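Long-range contacts in putative peptide ABC-transport system periplasmic peptide-binding protein (Campylobacter jejuni, PDB 4OEV), which binds nickel(II) outside the cytoplasm for an ABC-type importer, and belongs to a solute-binding family generally assigned to peptide transport: residues D278-A283 against A458-A463; G232-K237 against I473-L478; D249-K254 against D327-E332; K306-L311 against R356-V361. All coordinates share one frame; numbering follows the deposited sequence.

Contact 1: residues D278-A283 against A458-A463; sequences DYAFVA and AYLDFA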
loop_
_atom_site.group_PDB
_atom_site.type_symbol
_atom_site.label_atom_id
_atom_site.label_comp_id
_atom_site.label_asym_id
_atom_site.label_seq_id
_atom_site.Cartn_x
_atom_site.Cartn_y
_atom_site.Cartn_z
ATOM N N ASP A 278 5.705 17.026 12.979
ATOM C CA ASP A 278 5.909 15.825 13.796
ATOM C C ASP A 278 4.698 14.832 13.776
ATOM O O ASP A 278 4.434 14.101 14.740
ATOM C CB ASP A 278 6.283 16.260 15.225
ATOM C CG ASP A 278 7.616 17.047 15.262
ATOM O OD1 ASP A 278 8.586 16.598 14.598
ATOM O OD2 ASP A 278 7.687 18.119 15.922
ATOM N N TYR A 279 3.954 14.863 12.671
ATOM C CA TYR A 279 3.036 13.794 12.292
ATOM C C TYR A 279 3.782 12.839 11.368
ATOM O O TYR A 279 3.195 12.196 10.480
ATOM C CB TYR A 279 1.811 14.361 11.598
ATOM C CG TYR A 279 0.534 14.090 12.346
ATOM C CD1 TYR A 279 -0.273 13.013 11.987
ATOM C CD2 TYR A 279 0.133 14.896 13.405
ATOM C CE1 TYR A 279 -1.453 12.738 12.662
ATOM C CE2 TYR A 279 -1.064 14.635 14.096
ATOM C CZ TYR A 279 -1.847 13.541 13.714
ATOM O OH TYR A 279 -3.029 13.253 14.369
ATOM N N ALA A 280 5.093 12.751 11.571
ATOM C CA ALA A 280 5.959 11.978 10.669
ATOM C C ALA A 280 7.323 11.728 11.308
ATOM O O ALA A 280 7.685 12.396 12.278
ATOM C CB ALA A 280 6.113 12.703 9.349
ATOM N N PHE A 281 8.080 10.777 10.771
ATOM C CA PHE A 281 9.462 10.643 11.185
ATOM C C PHE A 281 10.302 10.460 9.918
ATOM O O PHE A 281 9.787 10.030 8.872
ATOM C CB PHE A 281 9.680 9.519 12.247
ATOM C CG PHE A 281 9.651 8.070 11.735
ATOM C CD1 PHE A 281 10.767 7.488 11.110
ATOM C CD2 PHE A 281 8.548 7.232 12.023
ATOM C CE1 PHE A 281 10.735 6.132 10.687
ATOM C CE2 PHE A 281 8.506 5.885 11.628
ATOM C CZ PHE A 281 9.589 5.329 10.960
ATOM N N VAL A 282 11.560 10.893 9.989
ATOM C CA VAL A 282 12.455 10.806 8.825
ATOM C C VAL A 282 12.603 9.348 8.366
ATOM O O VAL A 282 12.841 8.474 9.202
ATOM C CB VAL A 282 13.838 11.379 9.122
ATOM C CG1 VAL A 282 14.749 11.201 7.874
ATOM C CG2 VAL A 282 13.724 12.867 9.549
ATOM N N ALA A 283 12.446 9.109 7.053
ATOM C CA ALA A 283 12.637 7.815 6.426
ATOM C C ALA A 283 13.991 7.715 5.708
ATOM O O ALA A 283 14.478 8.684 5.120
ATOM C CB ALA A 283 11.502 7.520 5.419
ATOM N N ALA A 458 9.919 10.515 4.472
ATOM C CA ALA A 458 9.330 10.410 5.793
ATOM C C ALA A 458 8.268 9.290 5.901
ATOM O O ALA A 458 7.568 9.003 4.933
ATOM C CB ALA A 458 8.699 11.728 6.195
ATOM N N TYR A 459 8.165 8.710 7.087
ATOM C CA TYR A 459 7.050 7.830 7.460
ATOM C C TYR A 459 5.932 8.683 8.073
ATOM O O TYR A 459 6.214 9.600 8.824
ATOM C CB TYR A 459 7.504 6.779 8.460
ATOM C CG TYR A 459 8.208 5.595 7.809
ATOM C CD1 TYR A 459 7.529 4.413 7.542
ATOM C CD2 TYR A 459 9.561 5.645 7.515
ATOM C CE1 TYR A 459 8.181 3.304 6.967
ATOM C CE2 TYR A 459 10.224 4.551 6.919
ATOM C CZ TYR A 459 9.536 3.388 6.662
ATOM O OH TYR A 459 10.188 2.316 6.082
ATOM N N LEU A 460 4.683 8.411 7.695
ATOM C CA LEU A 460 3.547 9.237 8.098
ATOM C C LEU A 460 2.679 8.652 9.222
ATOM O O LEU A 460 2.457 7.422 9.291
ATOM C CB LEU A 460 2.657 9.479 6.887
ATOM C CG LEU A 460 3.315 9.979 5.636
ATOM C CD1 LEU A 460 2.230 10.121 4.589
ATOM C CD2 LEU A 460 3.994 11.370 5.917
ATOM N N ASP A 461 2.206 9.523 10.115
ATOM C CA ASP A 461 1.037 9.184 10.917
ATOM C C ASP A 461 -0.179 9.646 10.146
ATOM O O ASP A 461 -0.093 10.527 9.287
ATOM C CB ASP A 461 1.030 9.847 12.285
ATOM C CG ASP A 461 1.909 9.164 13.261
ATOM O OD1 ASP A 461 2.516 8.152 12.879
ATOM O OD2 ASP A 461 1.966 9.621 14.423
ATOM N N PHE A 462 -1.326 9.080 10.482
ATOM C CA PHE A 462 -2.550 9.503 9.832
ATOM C C PHE A 462 -3.489 10.054 10.867
ATOM O O PHE A 462 -3.493 9.614 12.015
ATOM C CB PHE A 462 -3.196 8.345 9.054
ATOM C CG PHE A 462 -2.537 8.098 7.731
ATOM C CD1 PHE A 462 -2.926 8.823 6.617
ATOM C CD2 PHE A 462 -1.535 7.161 7.609
ATOM C CE1 PHE A 462 -2.300 8.653 5.377
ATOM C CE2 PHE A 462 -0.892 6.976 6.358
ATOM C CZ PHE A 462 -1.284 7.707 5.255
ATOM N N ALA A 463 -4.281 11.032 10.445
ATOM C CA ALA A 463 -5.282 11.608 11.318
ATOM C C ALA A 463 -6.662 11.183 10.838
ATOM O O ALA A 463 -7.128 11.635 9.788
ATOM C CB ALA A 463 -5.149 13.177 11.358
#
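Phe281 O takes the shortest polar bond of this contact, 2.7 Å from Tyr459 N, and Ala458 CA adds a C-H...O contact to the same oxygen at 3.1 Å. The return bond, from Phe281 N to Tyr459 O (2.9 Å), completes the reciprocal set that makes Phe281 and Tyr459 an antiparallel hydrogen-bonded pair. Their side chains leave the same face of the sheet and run side by side. With CG wedged between backbone N and carbonyl carbon (chi1 76°), the Phe281 ring is brought over its partner: Tyr459 CB lies 3.6 Å from the Phe281 ring centroid, over the face, a CH-pi contact. The two ring planes are only 11° apart, yet they are slid so far that they barely overlap. Strand 280-282 is thereby attached to the long strand 454-467 of the antiparallel sheet in this solute-binding fold. On the other face, Ala280 CB meets Leu460 CD2 at 4.2 Å. Just before the short strand, Tyr279 O accepts from Asp461 N. Tyr279 CD1 presses on Asp461 CB at 3.4 Å, with ring and carboxylate nearly perpendicular (83°); Asp461 OD2 itself forms salt bridges with Arg235 and Lys237.

Contact 2: residues G232-K237 against I473-L478; sequences GILREK and IKTRTL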
loop_
_atom_site.group_PDB
_atom_site.type_symbol
_atom_site.label_atom_id
_atom_site.label_comp_id
_atom_site.label_asym_id
_atom_site.label_seq_id
_atom_site.Cartn_x
_atom_site.Cartn_y
_atom_site.Cartn_z
ATOM N N GLY A 232 -13.892 14.196 16.632
ATOM C CA GLY A 232 -12.727 13.634 17.286
ATOM C C GLY A 232 -11.586 13.464 16.281
ATOM O O GLY A 232 -11.811 13.517 15.080
ATOM N N ILE A 233 -10.358 13.316 16.766
ATOM C CA ILE A 233 -9.205 13.071 15.888
ATOM C C ILE A 233 -8.380 11.937 16.470
ATOM O O ILE A 233 -7.799 12.079 17.540
ATOM C CB ILE A 233 -8.310 14.315 15.735
ATOM C CG1 ILE A 233 -9.137 15.514 15.271
ATOM C CG2 ILE A 233 -7.181 14.012 14.755
ATOM C CD1 ILE A 233 -8.409 16.864 15.392
ATOM N N LEU A 234 -8.351 10.807 15.780
ATOM C CA LEU A 234 -7.574 9.657 16.195
ATOM C C LEU A 234 -6.260 9.637 15.440
ATOM O O LEU A 234 -6.289 9.568 14.208
ATOM C CB LEU A 234 -8.306 8.363 15.899
ATOM C CG LEU A 234 -9.145 7.799 17.024
ATOM C CD1 LEU A 234 -9.887 6.651 16.412
ATOM C CD2 LEU A 234 -8.274 7.363 18.190
ATOM N N ARG A 235 -5.138 9.696 16.159
ATOM C CA ARG A 235 -3.816 9.613 15.529
ATOM C C ARG A 235 -3.469 8.174 15.290
ATOM O O ARG A 235 -3.476 7.397 16.237
ATOM C CB ARG A 235 -2.718 10.223 16.390
ATOM C CG ARG A 235 -1.326 9.889 15.822
ATOM C CD ARG A 235 -0.202 10.425 16.680
ATOM N NE ARG A 235 -0.220 11.876 16.820
ATOM C CZ ARG A 235 0.702 12.698 16.313
ATOM N NH1 ARG A 235 1.710 12.211 15.606
ATOM N NH2 ARG A 235 0.625 14.018 16.523
ATOM N N GLU A 236 -3.174 7.812 14.046
ATOM C CA GLU A 236 -2.878 6.406 13.704
ATOM C C GLU A 236 -1.439 6.287 13.194
ATOM O O GLU A 236 -1.027 7.078 12.352
ATOM C CB GLU A 236 -3.859 5.899 12.652
ATOM C CG GLU A 236 -5.306 6.066 13.085
ATOM C CD GLU A 236 -6.115 4.789 12.933
ATOM O OE1 GLU A 236 -5.556 3.690 13.165
ATOM O OE2 GLU A 236 -7.317 4.876 12.576
ATOM N N LYS A 237 -0.683 5.331 13.731
ATOM C CA LYS A 237 0.677 5.051 13.259
ATOM C C LYS A 237 0.562 4.319 11.946
ATOM O O LYS A 237 -0.476 3.730 11.680
ATOM C CB LYS A 237 1.461 4.203 14.266
ATOM C CG LYS A 237 1.813 4.929 15.583
ATOM C CD LYS A 237 2.898 6.014 15.363
ATOM C CE LYS A 237 3.217 6.817 16.638
ATOM N NZ LYS A 237 3.044 8.332 16.512
ATOM N N ILE A 473 -14.665 2.847 17.003
ATOM C CA ILE A 473 -13.474 2.896 16.142
ATOM C C ILE A 473 -12.265 2.400 16.910
ATOM O O ILE A 473 -12.019 2.803 18.037
ATOM C CB ILE A 473 -13.207 4.301 15.593
ATOM C CG1 ILE A 473 -14.419 4.791 14.804
ATOM C CG2 ILE A 473 -11.962 4.299 14.680
ATOM C CD1 ILE A 473 -14.307 6.293 14.431
ATOM N N LYS A 474 -11.549 1.469 16.313
ATOM C CA LYS A 474 -10.312 0.976 16.887
ATOM C C LYS A 474 -9.142 1.307 15.966
ATOM O O LYS A 474 -9.276 1.188 14.734
ATOM C CB LYS A 474 -10.383 -0.534 17.107
ATOM C CG LYS A 474 -11.353 -0.974 18.229
ATOM C CD LYS A 474 -11.286 -2.503 18.318
ATOM C CE LYS A 474 -12.138 -3.075 19.453
ATOM N NZ LYS A 474 -12.369 -4.532 19.213
ATOM N N THR A 475 -8.004 1.702 16.549
ATOM C CA THR A 475 -6.798 1.970 15.751
ATOM C C THR A 475 -6.026 0.690 15.554
ATOM O O THR A 475 -6.213 -0.288 16.293
ATOM C CB THR A 475 -5.852 2.964 16.416
ATOM O OG1 THR A 475 -5.437 2.419 17.674
ATOM C CG2 THR A 475 -6.533 4.332 16.652
ATOM N N ARG A 476 -5.191 0.701 14.523
ATOM C CA ARG A 476 -4.107 -0.255 14.394
ATOM C C ARG A 476 -3.106 0.317 13.390
ATOM O O ARG A 476 -3.328 1.399 12.805
ATOM C CB ARG A 476 -4.611 -1.652 14.002
ATOM C CG ARG A 476 -5.207 -1.795 12.630
ATOM C CD ARG A 476 -5.643 -3.266 12.338
ATOM N NE ARG A 476 -5.726 -3.402 10.891
ATOM C CZ ARG A 476 -6.240 -4.426 10.224
ATOM N NH1 ARG A 476 -6.242 -4.368 8.888
ATOM N NH2 ARG A 476 -6.777 -5.460 10.865
ATOM N N THR A 477 -1.970 -0.348 13.246
ATOM C CA THR A 477 -0.934 0.159 12.364
ATOM C C THR A 477 -1.435 0.097 10.931
ATOM O O THR A 477 -1.749 -0.977 10.407
ATOM C CB THR A 477 0.371 -0.604 12.562
ATOM O OG1 THR A 477 0.730 -0.478 13.935
ATOM C CG2 THR A 477 1.515 0.003 11.712
ATOM N N LEU A 478 -1.527 1.270 10.310
ATOM C CA LEU A 478 -2.093 1.395 8.975
ATOM C C LEU A 478 -1.034 1.119 7.904
ATOM O O LEU A 478 0.176 0.987 8.206
ATOM C CB LEU A 478 -2.695 2.803 8.766
ATOM C CG LEU A 478 -3.820 3.143 9.772
ATOM C CD1 LEU A 478 -4.513 4.447 9.419
ATOM C CD2 LEU A 478 -4.867 1.961 9.925
HETATM O O HOH W 1 -8.806 2.905 12.631
HETATM O O HOH W 2 -2.343 3.312 14.788
#
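The carboxylate of Glu236 is sandwiched: Thr475 CG2 lies over one face, 3.8 Å from Glu236 CD, and Leu478 CD1 lies over the opposite face, 3.9 Å from the same carbon. At the oxygen ends, OE1 turns to the backbone of Arg476, while OE2 meets a water that also reaches Lys474 O, a carbonyl bonded in turn by Trp487 NE1. This places the irregular C-terminal segment 473-478 beside strand 231-236 of the antiparallel sheet, running 24° from the direction of 234-237, just before the nickel ligands His480 and His481. A bend in the Glu236 chain (chi2 -130°) carries its carboxylate between the two apolar groups. The grip on OE1 is modest: the bond from Arg476 N to Glu236 OE1 is weak, at 3.3 Å. Arg476 O stands 3.2 Å from Glu236 OE1, a contact of two acceptors that, with the burial of the side chain, may make ionisation of Glu236 somewhat less favourable. Farther toward the start of the strand the meeting is purely apolar. Leu234 CD1 touches Ile473 CG2 at 3.6 Å, the two side chains passing in opposite directions, and Leu234 CD2 leans on Thr475 CG2. At the other end the backbones close in. A second water accepts from Lys237 N at 2.8 Å and gives a weak bond to Arg476 O. Next to it Leu478 N makes an almost straight bond to Lys237 O, 3.0 Å long with 178° at the hydrogen.

Contact 3: residues D249-K254 against D327-E332; sequences DNEFLK and DGKILE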
loop_
_atom_site.group_PDB
_atom_site.type_symbol
_atom_site.label_atom_id
_atom_site.label_comp_id
_atom_site.label_asym_id
_atom_site.label_seq_id
_atom_site.Cartn_x
_atom_site.Cartn_y
_atom_site.Cartn_z
ATOM N N ASP A 249 15.342 5.553 -16.296
ATOM C CA ASP A 249 15.526 5.769 -17.725
ATOM C C ASP A 249 16.063 7.201 -18.012
ATOM O O ASP A 249 16.525 7.483 -19.121
ATOM C CB ASP A 249 14.239 5.625 -18.547
ATOM C CG ASP A 249 13.702 4.172 -18.572
ATOM O OD1 ASP A 249 14.446 3.269 -18.095
ATOM O OD2 ASP A 249 12.552 4.001 -19.075
ATOM N N ASN A 250 15.935 8.099 -17.047
ATOM C CA ASN A 250 16.341 9.515 -17.266
ATOM C C ASN A 250 17.854 9.634 -17.400
ATOM O O ASN A 250 18.578 9.032 -16.609
ATOM C CB ASN A 250 15.813 10.371 -16.095
ATOM C CG ASN A 250 16.264 11.837 -16.203
ATOM O OD1 ASN A 250 17.332 12.165 -15.711
ATOM N ND2 ASN A 250 15.468 12.692 -16.841
ATOM N N GLU A 251 18.353 10.428 -18.361
ATOM C CA GLU A 251 19.802 10.448 -18.659
ATOM C C GLU A 251 20.651 10.924 -17.463
ATOM O O GLU A 251 21.764 10.432 -17.234
ATOM C CB GLU A 251 20.100 11.336 -19.897
ATOM C CG GLU A 251 19.729 12.816 -19.705
ATOM C CD GLU A 251 20.236 13.722 -20.833
ATOM O OE1 GLU A 251 21.443 13.635 -21.180
ATOM O OE2 GLU A 251 19.418 14.501 -21.379
ATOM N N PHE A 252 20.084 11.799 -16.627
ATOM C CA PHE A 252 20.820 12.267 -15.472
ATOM C C PHE A 252 20.598 11.371 -14.284
ATOM O O PHE A 252 21.558 10.994 -13.587
ATOM C CB PHE A 252 20.407 13.723 -15.085
ATOM C CG PHE A 252 20.553 14.688 -16.201
ATOM C CD1 PHE A 252 21.818 14.947 -16.739
ATOM C CD2 PHE A 252 19.440 15.343 -16.735
ATOM C CE1 PHE A 252 21.979 15.829 -17.802
ATOM C CE2 PHE A 252 19.586 16.262 -17.789
ATOM C CZ PHE A 252 20.857 16.487 -18.341
ATOM N N LEU A 253 19.333 11.056 -14.012
ATOM C CA LEU A 253 18.999 10.291 -12.821
ATOM C C LEU A 253 19.537 8.844 -12.895
ATOM O O LEU A 253 19.758 8.230 -11.850
ATOM C CB LEU A 253 17.461 10.279 -12.565
ATOM C CG LEU A 253 16.847 11.667 -12.287
ATOM C CD1 LEU A 253 15.366 11.465 -11.907
ATOM C CD2 LEU A 253 17.585 12.515 -11.215
ATOM N N LYS A 254 19.816 8.314 -14.097
ATOM C CA LYS A 254 20.384 6.957 -14.096
ATOM C C LYS A 254 21.740 6.905 -13.373
ATOM O O LYS A 254 22.141 5.864 -12.876
ATOM C CB LYS A 254 20.548 6.452 -15.501
ATOM C CG LYS A 254 21.547 7.270 -16.372
ATOM C CD LYS A 254 21.820 6.535 -17.687
ATOM C CE LYS A 254 20.523 6.037 -18.310
ATOM N NZ LYS A 254 20.692 5.399 -19.643
ATOM N N ASP A 327 28.631 18.741 -20.853
ATOM C CA ASP A 327 28.547 18.607 -22.295
ATOM C C ASP A 327 27.423 19.461 -22.878
ATOM O O ASP A 327 26.617 18.978 -23.684
ATOM C CB ASP A 327 28.347 17.122 -22.657
ATOM C CG ASP A 327 29.571 16.273 -22.306
ATOM O OD1 ASP A 327 30.709 16.804 -22.437
ATOM O OD2 ASP A 327 29.401 15.094 -21.896
ATOM N N GLY A 328 27.337 20.714 -22.416
ATOM C CA GLY A 328 26.351 21.630 -22.936
ATOM C C GLY A 328 24.944 21.440 -22.385
ATOM O O GLY A 328 24.054 22.181 -22.795
ATOM N N LYS A 329 24.719 20.472 -21.486
ATOM C CA LYS A 329 23.374 20.239 -20.915
ATOM C C LYS A 329 23.324 20.504 -19.424
ATOM O O LYS A 329 24.076 19.898 -18.675
ATOM C CB LYS A 329 22.908 18.786 -21.141
ATOM C CG LYS A 329 22.756 18.372 -22.585
ATOM C CD LYS A 329 22.695 16.835 -22.649
ATOM C CE LYS A 329 22.231 16.322 -24.000
ATOM N NZ LYS A 329 22.171 14.809 -23.979
ATOM N N ILE A 330 22.414 21.356 -18.957
ATOM C CA ILE A 330 22.325 21.528 -17.500
ATOM C C ILE A 330 21.613 20.329 -16.864
ATOM O O ILE A 330 20.752 19.689 -17.475
ATOM C CB ILE A 330 21.623 22.858 -17.077
ATOM C CG1 ILE A 330 20.145 22.809 -17.389
ATOM C CG2 ILE A 330 22.318 24.117 -17.737
ATOM C CD1 ILE A 330 19.312 23.758 -16.500
ATOM N N LEU A 331 22.049 19.965 -15.661
ATOM C CA LEU A 331 21.445 18.883 -14.917
ATOM C C LEU A 331 20.069 19.345 -14.452
ATOM O O LEU A 331 19.966 20.120 -13.490
ATOM C CB LEU A 331 22.320 18.479 -13.720
ATOM C CG LEU A 331 22.176 17.019 -13.199
ATOM C CD1 LEU A 331 23.211 16.700 -12.112
ATOM C CD2 LEU A 331 20.808 16.813 -12.607
ATOM N N GLU A 332 19.026 18.915 -15.163
ATOM C CA GLU A 332 17.645 19.300 -14.844
ATOM C C GLU A 332 16.657 18.186 -15.153
ATOM O O GLU A 332 16.944 17.306 -15.958
ATOM C CB GLU A 332 17.212 20.562 -15.611
ATOM C CG GLU A 332 16.821 20.348 -17.065
ATOM C CD GLU A 332 16.522 21.666 -17.781
ATOM O OE1 GLU A 332 16.030 22.607 -17.115
ATOM O OE2 GLU A 332 16.793 21.761 -19.007
HETATM O O HOH W 3 15.914 15.419 -17.809
HETATM O O HOH W 4 19.471 13.576 -23.831
#
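The Phe252 ring lies between Leu331 CA and Glu251 CG: Leu331 CA is over the centre of one face, 4.1 Å from the centroid and 6° off the normal, while CG of its own neighbour Glu251 covers the opposite face. That CG sits between its backbone N and carbonyl carbon (chi1 63°), the position from which it can cover the ring. The loop that presents Phe252 is an Asx turn built on Asn250, leading toward helix 256-265; its partner is the start of strand 329-338. Asn250 OD1 accepts two backbone N-H groups, from Leu253 N at 2.8 Å in the carbonyl plane and from Phe252 N well above that plane, which fixes the backbone from which the ring projects. Phe252 and Leu331 slide past each other in opposite senses, bringing Phe252 CB to 4.0 Å from Leu331 CD2. Lys329 CB approaches the ring edge. Beyond it the extended lysine chain crosses Glu251 at a slant, and Lys329 NZ forms a salt bridge with Glu251 OE1 at 3.1 Å, arriving on the syn side, 15° out of the carboxylate plane. On the Asn250 side a water links the segments, accepting from Asn250 ND2 at 2.9 Å and donating to Glu332 O at 2.8 Å.

Contact 4: residues K306-L311 against R356-V361; sequences KAEDLL and RKIGVV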
loop_
_atom_site.group_PDB
_atom_site.type_symbol
_atom_site.label_atom_id
_atom_site.label_comp_id
_atom_site.label_asym_id
_atom_site.label_seq_id
_atom_site.Cartn_x
_atom_site.Cartn_y
_atom_site.Cartn_z
ATOM N N LYS A 306 28.905 17.736 0.039
ATOM C CA LYS A 306 29.155 16.423 -0.535
ATOM C C LYS A 306 28.375 16.240 -1.823
ATOM O O LYS A 306 28.875 15.614 -2.773
ATOM C CB LYS A 306 28.801 15.308 0.449
ATOM C CG LYS A 306 29.283 13.954 -0.029
ATOM C CD LYS A 306 29.355 12.955 1.113
ATOM C CE LYS A 306 29.908 11.601 0.646
ATOM N NZ LYS A 306 30.183 10.677 1.797
ATOM N N ALA A 307 27.138 16.751 -1.839
ATOM C CA ALA A 307 26.311 16.676 -3.048
ATOM C C ALA A 307 27.082 17.327 -4.193
ATOM O O ALA A 307 27.271 16.708 -5.231
ATOM C CB ALA A 307 24.966 17.352 -2.858
ATOM N N GLU A 308 27.566 18.560 -3.983
ATOM C CA GLU A 308 28.297 19.258 -5.022
ATOM C C GLU A 308 29.577 18.524 -5.415
ATOM O O GLU A 308 29.839 18.374 -6.590
ATOM C CB GLU A 308 28.603 20.722 -4.580
ATOM C CG GLU A 308 27.341 21.556 -4.643
ATOM C CD GLU A 308 27.548 23.017 -4.281
ATOM O OE1 GLU A 308 28.677 23.385 -3.909
ATOM O OE2 GLU A 308 26.565 23.780 -4.357
ATOM N N ASP A 309 30.335 18.017 -4.448
ATOM C CA ASP A 309 31.541 17.253 -4.747
ATOM C C ASP A 309 31.216 16.035 -5.640
ATOM O O ASP A 309 31.988 15.687 -6.550
ATOM C CB ASP A 309 32.213 16.786 -3.448
ATOM C CG ASP A 309 32.836 17.920 -2.670
ATOM O OD1 ASP A 309 32.847 19.063 -3.178
ATOM O OD2 ASP A 309 33.294 17.672 -1.530
ATOM N N LEU A 310 30.065 15.413 -5.396
ATOM C CA LEU A 310 29.655 14.262 -6.171
ATOM C C LEU A 310 29.310 14.650 -7.594
ATOM O O LEU A 310 29.627 13.907 -8.539
ATOM C CB LEU A 310 28.438 13.561 -5.543
ATOM C CG LEU A 310 28.727 12.575 -4.405
ATOM C CD1 LEU A 310 27.432 12.252 -3.651
ATOM C CD2 LEU A 310 29.332 11.315 -4.973
ATOM N N LEU A 311 28.610 15.767 -7.760
ATOM C CA LEU A 311 28.246 16.188 -9.120
ATOM C C LEU A 311 29.534 16.614 -9.910
ATOM O O LEU A 311 29.649 16.337 -11.106
ATOM C CB LEU A 311 27.221 17.331 -9.099
ATOM C CG LEU A 311 25.822 16.955 -8.581
ATOM C CD1 LEU A 311 24.907 18.156 -8.669
ATOM C CD2 LEU A 311 25.211 15.798 -9.407
ATOM N N ARG A 356 17.794 23.406 -5.940
ATOM C CA ARG A 356 18.211 24.711 -6.464
ATOM C C ARG A 356 19.409 25.227 -5.699
ATOM O O ARG A 356 20.319 25.854 -6.282
ATOM C CB ARG A 356 17.058 25.709 -6.393
ATOM C CG ARG A 356 17.472 27.109 -6.824
ATOM C CD ARG A 356 16.329 28.083 -6.947
ATOM N NE ARG A 356 16.804 29.433 -6.580
ATOM C CZ ARG A 356 17.444 30.262 -7.416
ATOM N NH1 ARG A 356 17.848 31.469 -6.999
ATOM N NH2 ARG A 356 17.730 29.875 -8.664
ATOM N N LYS A 357 19.447 24.937 -4.399
ATOM C CA LYS A 357 20.550 25.400 -3.565
ATOM C C LYS A 357 21.924 24.849 -4.008
ATOM O O LYS A 357 22.921 25.500 -3.797
ATOM C CB LYS A 357 20.325 25.026 -2.101
ATOM C CG LYS A 357 19.226 25.801 -1.406
ATOM C CD LYS A 357 19.211 25.476 0.071
ATOM C CE LYS A 357 17.864 25.816 0.666
ATOM N NZ LYS A 357 17.790 25.504 2.111
ATOM N N ILE A 358 21.964 23.664 -4.599
ATOM C CA ILE A 358 23.224 23.081 -5.052
ATOM C C ILE A 358 23.386 23.153 -6.574
ATOM O O ILE A 358 24.179 22.413 -7.136
ATOM C CB ILE A 358 23.359 21.576 -4.643
ATOM C CG1 ILE A 358 22.212 20.770 -5.237
ATOM C CG2 ILE A 358 23.420 21.412 -3.124
ATOM C CD1 ILE A 358 22.434 19.226 -5.267
ATOM N N GLY A 359 22.632 24.022 -7.247
ATOM C CA GLY A 359 22.805 24.199 -8.682
ATOM C C GLY A 359 22.146 23.135 -9.555
ATOM O O GLY A 359 22.527 22.947 -10.709
ATOM N N VAL A 360 21.135 22.453 -9.018
ATOM C CA VAL A 360 20.348 21.508 -9.801
ATOM C C VAL A 360 18.986 22.123 -10.135
ATOM O O VAL A 360 18.222 22.506 -9.239
ATOM C CB VAL A 360 20.166 20.179 -9.063
ATOM C CG1 VAL A 360 19.230 19.255 -9.839
ATOM C CG2 VAL A 360 21.527 19.519 -8.853
ATOM N N VAL A 361 18.701 22.244 -11.426
ATOM C CA VAL A 361 17.452 22.860 -11.869
ATOM C C VAL A 361 16.358 21.793 -11.947
ATOM O O VAL A 361 16.610 20.651 -12.348
ATOM C CB VAL A 361 17.617 23.594 -13.242
ATOM C CG1 VAL A 361 16.270 24.058 -13.778
ATOM C CG2 VAL A 361 18.630 24.799 -13.160
#
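This is a buried, largely apolar contact between helix 304-313 and the turn ending helix 342-357. The latter is the helix of the beta-alpha-beta crossover between parallel strands 329-338 and 361-367; helix 304-313 packs against it from outside that unit. The turn is a Schellman motif: Gly359, at positive phi (80°), takes the C-prime position, Gly359 N bonds to Arg356 O at 3.1 Å, and Val360 N bonds back to the carbonyl of the residue just before Arg356. Ile358, just ahead of the glycine, faces the other helix. Its CD1 ends 4.0 Å from Ala307 CB and also touches Leu311 CD1. After the turn, Val360 meets Leu311 at about a right angle, Val360 CG2 lying 3.6 Å from Leu311 CD1. Glu308 flanks these methyl groups. Its extended chain slides past Ile358 in the opposite direction, with Glu308 CG 4.0 Å from Ile358 CB and Glu308 OE2 3.5 Å from Ile358 CA. Helix 256-265 covers more of the group, Ala261 touching Leu311 and Ala265 touching Ile358. Attachment thus rests on the fit of methyl groups rather than on directional polar bonds; Glu308 packs by CG and OE2, and OE2 finds its salt-bridge partner in Lys318.

Overall arrangement
The contacts form two groups. Contacts 1 and 2 share one sheet, their centres about 13 Å apart, and strands 454-467 and 231-236 join them through the close pair Phe462 O and Glu236 N at 2.7 Å. Contacts 3 and 4, their centres also about 13 Å apart, meet through Leu331 O and Val361 N at 3.2 Å, where parallel strands 329-338 and 361-367 run together. Between the groups nothing touches: the nearest atoms of contacts 1 and 4 are about 15 Å apart. Contact 1 comes within about 9 Å of nickel and of oxalate, at the side chains of Phe462 and Leu460 respectively; in contact 2 the Leu478 side chain is about 13 Å from nickel; contacts 3 and 4 lie away from the site.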